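Local coordinates for putative capsid protein of prophage (Escherichia coli CFT073, PDB 3BQW), which probably forms the shell of a phage head as a major capsid protein encoded by a prophage, although its function has not been established, at residues Thr79-His91 / Ile150-Asp162. Numbering follows the deposited sequence.
Sequences TSTIKPGYMKPKH and IIEGEGIERYEID
Tyr-159 reaches across to the backbone of Lys-83, its OH donating a very short hydrogen bond of 2.5 Å to Lys-83 O. The carbonyl oxygen lies at the edge of the phenol ring, in its plane. Tyrosine suits this place because its long ring carries the hydroxyl from strand 159-162 to the backbone of 79-91. Ile-151 CG2 packs beside the same oxygen and against Gly-85 N. Next to them Ile-156 turns its CG2 onto the aliphatic part of Lys-83, 3.3 Å from CG and equally near CE, tighter than usual for carbon. Lysine offers methylenes to this branched isoleucine and an ammonium beyond them: bends at chi2 (68°) and chi4 (46°) wrap the chain round the methyl and bring NZ to a water, which also accepts from Tyr-86 N and donates to Glu-154 O. Segment 150-162 is a beta hairpin of strands 148-151 and 159-162, half of a four-stranded antiparallel sheet in this phage major capsid protein E family member; its loop holds a type II turn from Gly-153 to Ile-156. Gly-85 CA comes within 3.2 Å of Glu-152 O, leaving no room for a CB, while one on Gly-153 would strike Tyr-86 N and Gly-85 CA. Farther along, Glu-154 N makes a weak, nearly straight bond to Tyr-86 O (3.5 Å, 169°). Glu-154 CG rests at the edge of the Tyr-86 ring, whose hydroxyl bonds Met-299 N, and Glu-154 OE1 makes a long salt bridge of 3.7 Å with Lys-88 NZ. At the other end Ile-82 CG2 meets Ile-161 CD1 at 3.7 Å, beside Cys-63 and Ala-61 of strand 61-67, which pairs with strand 159-162.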
loop_
_atom_site.group_PDB
_atom_site.type_symbol
_atom_site.label_atom_id
_atom_site.label_comp_id
_atom_site.label_asym_id
_atom_site.label_seq_id
_atom_site.Cartn_x
_atom_site.Cartn_y
_atom_site.Cartn_z
ATOM N N THR A 79 10.742 -17.695 10.229
ATOM C CA THR A 79 11.703 -16.804 10.849
ATOM C C THR A 79 10.997 -15.530 11.299
ATOM O O THR A 79 10.039 -15.084 10.671
ATOM C CB THR A 79 12.848 -16.493 9.884
ATOM O OG1 THR A 79 13.766 -15.595 10.515
ATOM C CG2 THR A 79 12.333 -15.892 8.563
ATOM N N SER A 80 11.473 -14.958 12.400
ATOM C CA SER A 80 11.011 -13.654 12.861
ATOM C C SER A 80 11.905 -12.521 12.352
ATOM O O SER A 80 11.618 -11.345 12.564
ATOM C CB SER A 80 10.917 -13.647 14.387
ATOM O OG SER A 80 12.194 -13.819 14.969
ATOM N N THR A 81 12.975 -12.881 11.660
ATOM C CA THR A 81 13.836 -11.926 10.984
ATOM C C THR A 81 13.432 -11.833 9.518
ATOM O O THR A 81 13.520 -12.822 8.785
ATOM C CB THR A 81 15.308 -12.353 11.098
ATOM O OG1 THR A 81 15.612 -12.552 12.476
ATOM C CG2 THR A 81 16.257 -11.302 10.521
ATOM N N ILE A 82 12.989 -10.641 9.112
ATOM C CA ILE A 82 12.533 -10.364 7.756
ATOM C C ILE A 82 13.449 -9.313 7.128
ATOM O O ILE A 82 13.678 -8.264 7.711
ATOM C CB ILE A 82 11.080 -9.813 7.749
ATOM C CG1 ILE A 82 10.113 -10.766 8.472
ATOM C CG2 ILE A 82 10.617 -9.490 6.310
ATOM C CD1 ILE A 82 9.825 -12.040 7.769
ATOM N N LYS A 83 13.960 -9.590 5.937
ATOM C CA LYS A 83 14.780 -8.632 5.204
ATOM C C LYS A 83 13.864 -7.806 4.290
ATOM O O LYS A 83 13.243 -8.333 3.399
ATOM C CB LYS A 83 15.879 -9.367 4.421
ATOM C CG LYS A 83 16.852 -8.459 3.607
ATOM C CD LYS A 83 17.822 -7.557 4.435
ATOM C CE LYS A 83 18.188 -6.245 3.706
ATOM N NZ LYS A 83 17.018 -5.449 3.053
ATOM N N PRO A 84 13.703 -6.504 4.571
ATOM C CA PRO A 84 12.837 -5.700 3.702
ATOM C C PRO A 84 13.452 -5.360 2.332
ATOM O O PRO A 84 14.654 -5.381 2.175
ATOM C CB PRO A 84 12.612 -4.445 4.523
ATOM C CG PRO A 84 13.892 -4.303 5.302
ATOM C CD PRO A 84 14.249 -5.712 5.690
ATOM N N GLY A 85 12.602 -5.082 1.351
ATOM C CA GLY A 85 13.047 -4.568 0.069
ATOM C C GLY A 85 13.488 -3.123 0.254
ATOM O O GLY A 85 12.686 -2.269 0.599
ATOM N N TYR A 86 14.770 -2.860 0.042
ATOM C CA TYR A 86 15.312 -1.527 0.195
ATOM C C TYR A 86 15.047 -0.714 -1.054
ATOM O O TYR A 86 15.325 -1.159 -2.173
ATOM C CB TYR A 86 16.807 -1.578 0.475
ATOM C CG TYR A 86 17.342 -0.324 1.091
ATOM C CD1 TYR A 86 17.337 -0.163 2.467
ATOM C CD2 TYR A 86 17.891 0.698 0.297
ATOM C CE1 TYR A 86 17.840 0.966 3.042
ATOM C CE2 TYR A 86 18.398 1.848 0.870
ATOM C CZ TYR A 86 18.376 1.977 2.249
ATOM O OH TYR A 86 18.883 3.092 2.882
ATOM N N MET A 87 14.503 0.482 -0.846
ATOM C CA MET A 87 14.151 1.391 -1.915
ATOM C C MET A 87 14.930 2.704 -1.780
ATOM O O MET A 87 15.163 3.219 -0.660
ATOM C CB MET A 87 12.640 1.679 -1.869
ATOM C CG MET A 87 11.700 0.483 -1.921
ATOM S SD MET A 87 9.932 1.002 -1.941
ATOM C CE MET A 87 9.935 1.510 -3.619
ATOM N N LYS A 88 15.323 3.251 -2.929
ATOM C CA LYS A 88 15.959 4.564 -2.986
ATOM C C LYS A 88 15.795 5.253 -4.349
ATOM O O LYS A 88 16.767 5.611 -4.994
ATOM C CB LYS A 88 17.426 4.496 -2.553
ATOM C CG LYS A 88 18.298 3.502 -3.287
ATOM C CD LYS A 88 19.701 3.612 -2.711
ATOM C CE LYS A 88 20.693 2.672 -3.374
ATOM N NZ LYS A 88 20.785 2.890 -4.837
ATOM N N PRO A 89 14.537 5.490 -4.757
ATOM C CA PRO A 89 14.302 6.166 -6.010
ATOM C C PRO A 89 14.879 7.571 -5.973
ATOM O O PRO A 89 14.835 8.250 -4.925
ATOM C CB PRO A 89 12.777 6.210 -6.098
ATOM C CG PRO A 89 12.299 6.100 -4.724
ATOM C CD PRO A 89 13.274 5.179 -4.071
ATOM N N LYS A 90 15.466 7.970 -7.098
ATOM C CA LYS A 90 15.989 9.316 -7.247
ATOM C C LYS A 90 15.512 9.926 -8.548
ATOM O O LYS A 90 15.090 9.220 -9.459
ATOM C CB LYS A 90 17.526 9.341 -7.174
ATOM C CG LYS A 90 18.239 8.719 -8.354
ATOM C CD LYS A 90 19.720 8.941 -8.243
ATOM C CE LYS A 90 20.464 8.200 -9.344
ATOM N NZ LYS A 90 21.937 8.443 -9.243
ATOM N N HIS A 91 15.590 11.250 -8.605
ATOM C CA HIS A 91 15.217 12.013 -9.778
ATOM C C HIS A 91 16.213 13.143 -9.938
ATOM O O HIS A 91 16.691 13.691 -8.952
ATOM C CB HIS A 91 13.832 12.639 -9.599
ATOM C CG HIS A 91 12.702 11.654 -9.542
ATOM N ND1 HIS A 91 11.830 11.456 -10.594
ATOM C CD2 HIS A 91 12.273 10.847 -8.540
ATOM C CE1 HIS A 91 10.931 10.549 -10.243
ATOM N NE2 HIS A 91 11.187 10.158 -9.007
ATOM N N ILE A 150 6.518 -11.191 -2.848
ATOM C CA ILE A 150 7.849 -11.352 -3.418
ATOM C C ILE A 150 8.676 -10.119 -3.103
ATOM O O ILE A 150 8.321 -9.019 -3.481
ATOM C CB ILE A 150 7.799 -11.597 -4.925
ATOM C CG1 ILE A 150 7.222 -12.993 -5.185
ATOM C CG2 ILE A 150 9.243 -11.463 -5.562
ATOM C CD1 ILE A 150 6.617 -13.169 -6.556
ATOM N N ILE A 151 9.772 -10.318 -2.376
ATOM C CA ILE A 151 10.599 -9.225 -1.897
ATOM C C ILE A 151 11.873 -9.130 -2.745
ATOM O O ILE A 151 12.584 -10.118 -2.942
ATOM C CB ILE A 151 10.943 -9.408 -0.388
ATOM C CG1 ILE A 151 9.666 -9.612 0.458
ATOM C CG2 ILE A 151 11.818 -8.243 0.152
ATOM C CD1 ILE A 151 8.523 -8.596 0.196
ATOM N N GLU A 152 12.128 -7.924 -3.250
ATOM C CA GLU A 152 13.345 -7.585 -3.987
ATOM C C GLU A 152 13.886 -6.237 -3.480
ATOM O O GLU A 152 13.133 -5.400 -2.978
ATOM C CB GLU A 152 13.080 -7.457 -5.492
ATOM C CG GLU A 152 11.727 -7.979 -5.979
ATOM C CD GLU A 152 11.559 -7.880 -7.502
ATOM O OE1 GLU A 152 12.409 -7.221 -8.159
ATOM O OE2 GLU A 152 10.590 -8.485 -8.035
ATOM N N GLY A 153 15.183 -6.012 -3.650
ATOM C CA GLY A 153 15.760 -4.736 -3.246
ATOM C C GLY A 153 17.264 -4.657 -3.364
ATOM O O GLY A 153 17.931 -5.616 -3.753
ATOM N N GLU A 154 17.790 -3.491 -3.015
ATOM C CA GLU A 154 19.229 -3.237 -3.055
ATOM C C GLU A 154 19.910 -4.202 -2.088
ATOM O O GLU A 154 19.538 -4.282 -0.903
ATOM C CB GLU A 154 19.548 -1.769 -2.655
ATOM C CG GLU A 154 18.646 -0.667 -3.300
ATOM C CD GLU A 154 18.867 -0.495 -4.810
ATOM O OE1 GLU A 154 20.038 -0.682 -5.268
ATOM O OE2 GLU A 154 17.875 -0.166 -5.526
ATOM N N GLY A 155 20.876 -4.961 -2.594
ATOM C CA GLY A 155 21.732 -5.783 -1.741
ATOM C C GLY A 155 21.179 -7.108 -1.244
ATOM O O GLY A 155 21.856 -7.808 -0.487
ATOM N N ILE A 156 19.963 -7.478 -1.641
ATOM C CA ILE A 156 19.459 -8.815 -1.313
ATOM C C ILE A 156 19.124 -9.568 -2.572
ATOM O O ILE A 156 19.002 -8.981 -3.646
ATOM C CB ILE A 156 18.220 -8.786 -0.380
ATOM C CG1 ILE A 156 16.965 -8.249 -1.112
ATOM C CG2 ILE A 156 18.549 -7.986 0.868
ATOM C CD1 ILE A 156 15.693 -8.263 -0.260
ATOM N N GLU A 157 18.979 -10.877 -2.421
ATOM C CA GLU A 157 18.413 -11.705 -3.466
ATOM C C GLU A 157 16.897 -11.868 -3.268
ATOM O O GLU A 157 16.409 -12.044 -2.143
ATOM C CB GLU A 157 19.106 -13.061 -3.518
ATOM C CG GLU A 157 20.344 -13.067 -4.422
ATOM C CD GLU A 157 20.879 -14.471 -4.630
ATOM O OE1 GLU A 157 20.931 -15.228 -3.628
ATOM O OE2 GLU A 157 21.236 -14.825 -5.788
ATOM N N ARG A 158 16.178 -11.771 -4.382
ATOM C CA ARG A 158 14.728 -11.944 -4.435
ATOM C C ARG A 158 14.266 -13.201 -3.702
ATOM O O ARG A 158 14.777 -14.277 -3.946
ATOM C CB ARG A 158 14.345 -12.037 -5.897
ATOM C CG ARG A 158 12.927 -11.824 -6.241
ATOM C CD ARG A 158 12.892 -11.438 -7.716
ATOM N NE ARG A 158 11.537 -11.302 -8.207
ATOM C CZ ARG A 158 10.908 -12.186 -8.977
ATOM N NH1 ARG A 158 11.499 -13.311 -9.363
ATOM N NH2 ARG A 158 9.655 -11.937 -9.349
ATOM N N TYR A 159 13.313 -13.051 -2.784
ATOM C CA TYR A 159 12.753 -14.190 -2.025
ATOM C C TYR A 159 11.268 -13.969 -1.719
ATOM O O TYR A 159 10.760 -12.872 -1.891
ATOM C CB TYR A 159 13.527 -14.392 -0.732
ATOM C CG TYR A 159 13.217 -13.380 0.355
ATOM C CD1 TYR A 159 12.323 -13.699 1.387
ATOM C CD2 TYR A 159 13.821 -12.103 0.358
ATOM C CE1 TYR A 159 12.018 -12.796 2.369
ATOM C CE2 TYR A 159 13.529 -11.164 1.382
ATOM C CZ TYR A 159 12.613 -11.518 2.365
ATOM O OH TYR A 159 12.297 -10.647 3.384
ATOM N N GLU A 160 10.594 -15.021 -1.257
ATOM C CA GLU A 160 9.157 -14.980 -0.960
ATOM C C GLU A 160 8.931 -14.977 0.546
ATOM O O GLU A 160 9.576 -15.711 1.274
ATOM C CB GLU A 160 8.415 -16.167 -1.591
ATOM C CG GLU A 160 6.913 -16.172 -1.290
ATOM C CD GLU A 160 6.250 -17.490 -1.571
ATOM O OE1 GLU A 160 6.375 -18.422 -0.731
ATOM O OE2 GLU A 160 5.580 -17.587 -2.620
ATOM N N ILE A 161 8.025 -14.107 0.989
ATOM C CA ILE A 161 7.436 -14.162 2.318
ATOM C C ILE A 161 6.059 -14.779 2.163
ATOM O O ILE A 161 5.267 -14.353 1.303
ATOM C CB ILE A 161 7.231 -12.756 2.952
ATOM C CG1 ILE A 161 8.562 -12.090 3.239
ATOM C CG2 ILE A 161 6.433 -12.861 4.251
ATOM C CD1 ILE A 161 8.420 -10.563 3.539
ATOM N N ASP A 162 5.770 -15.753 3.009
ATOM C CA ASP A 162 4.478 -16.402 3.025
ATOM C C ASP A 162 3.905 -16.352 4.445
ATOM O O ASP A 162 4.455 -16.941 5.381
ATOM C CB ASP A 162 4.616 -17.840 2.535
ATOM C CG ASP A 162 3.294 -18.543 2.376
ATOM O OD1 ASP A 162 2.225 -17.902 2.528
ATOM O OD2 ASP A 162 3.322 -19.766 2.082
HETATM O O HOH W 1 16.904 -4.950 -0.095
HETATM O O HOH W 2 15.136 1.721 -5.316
#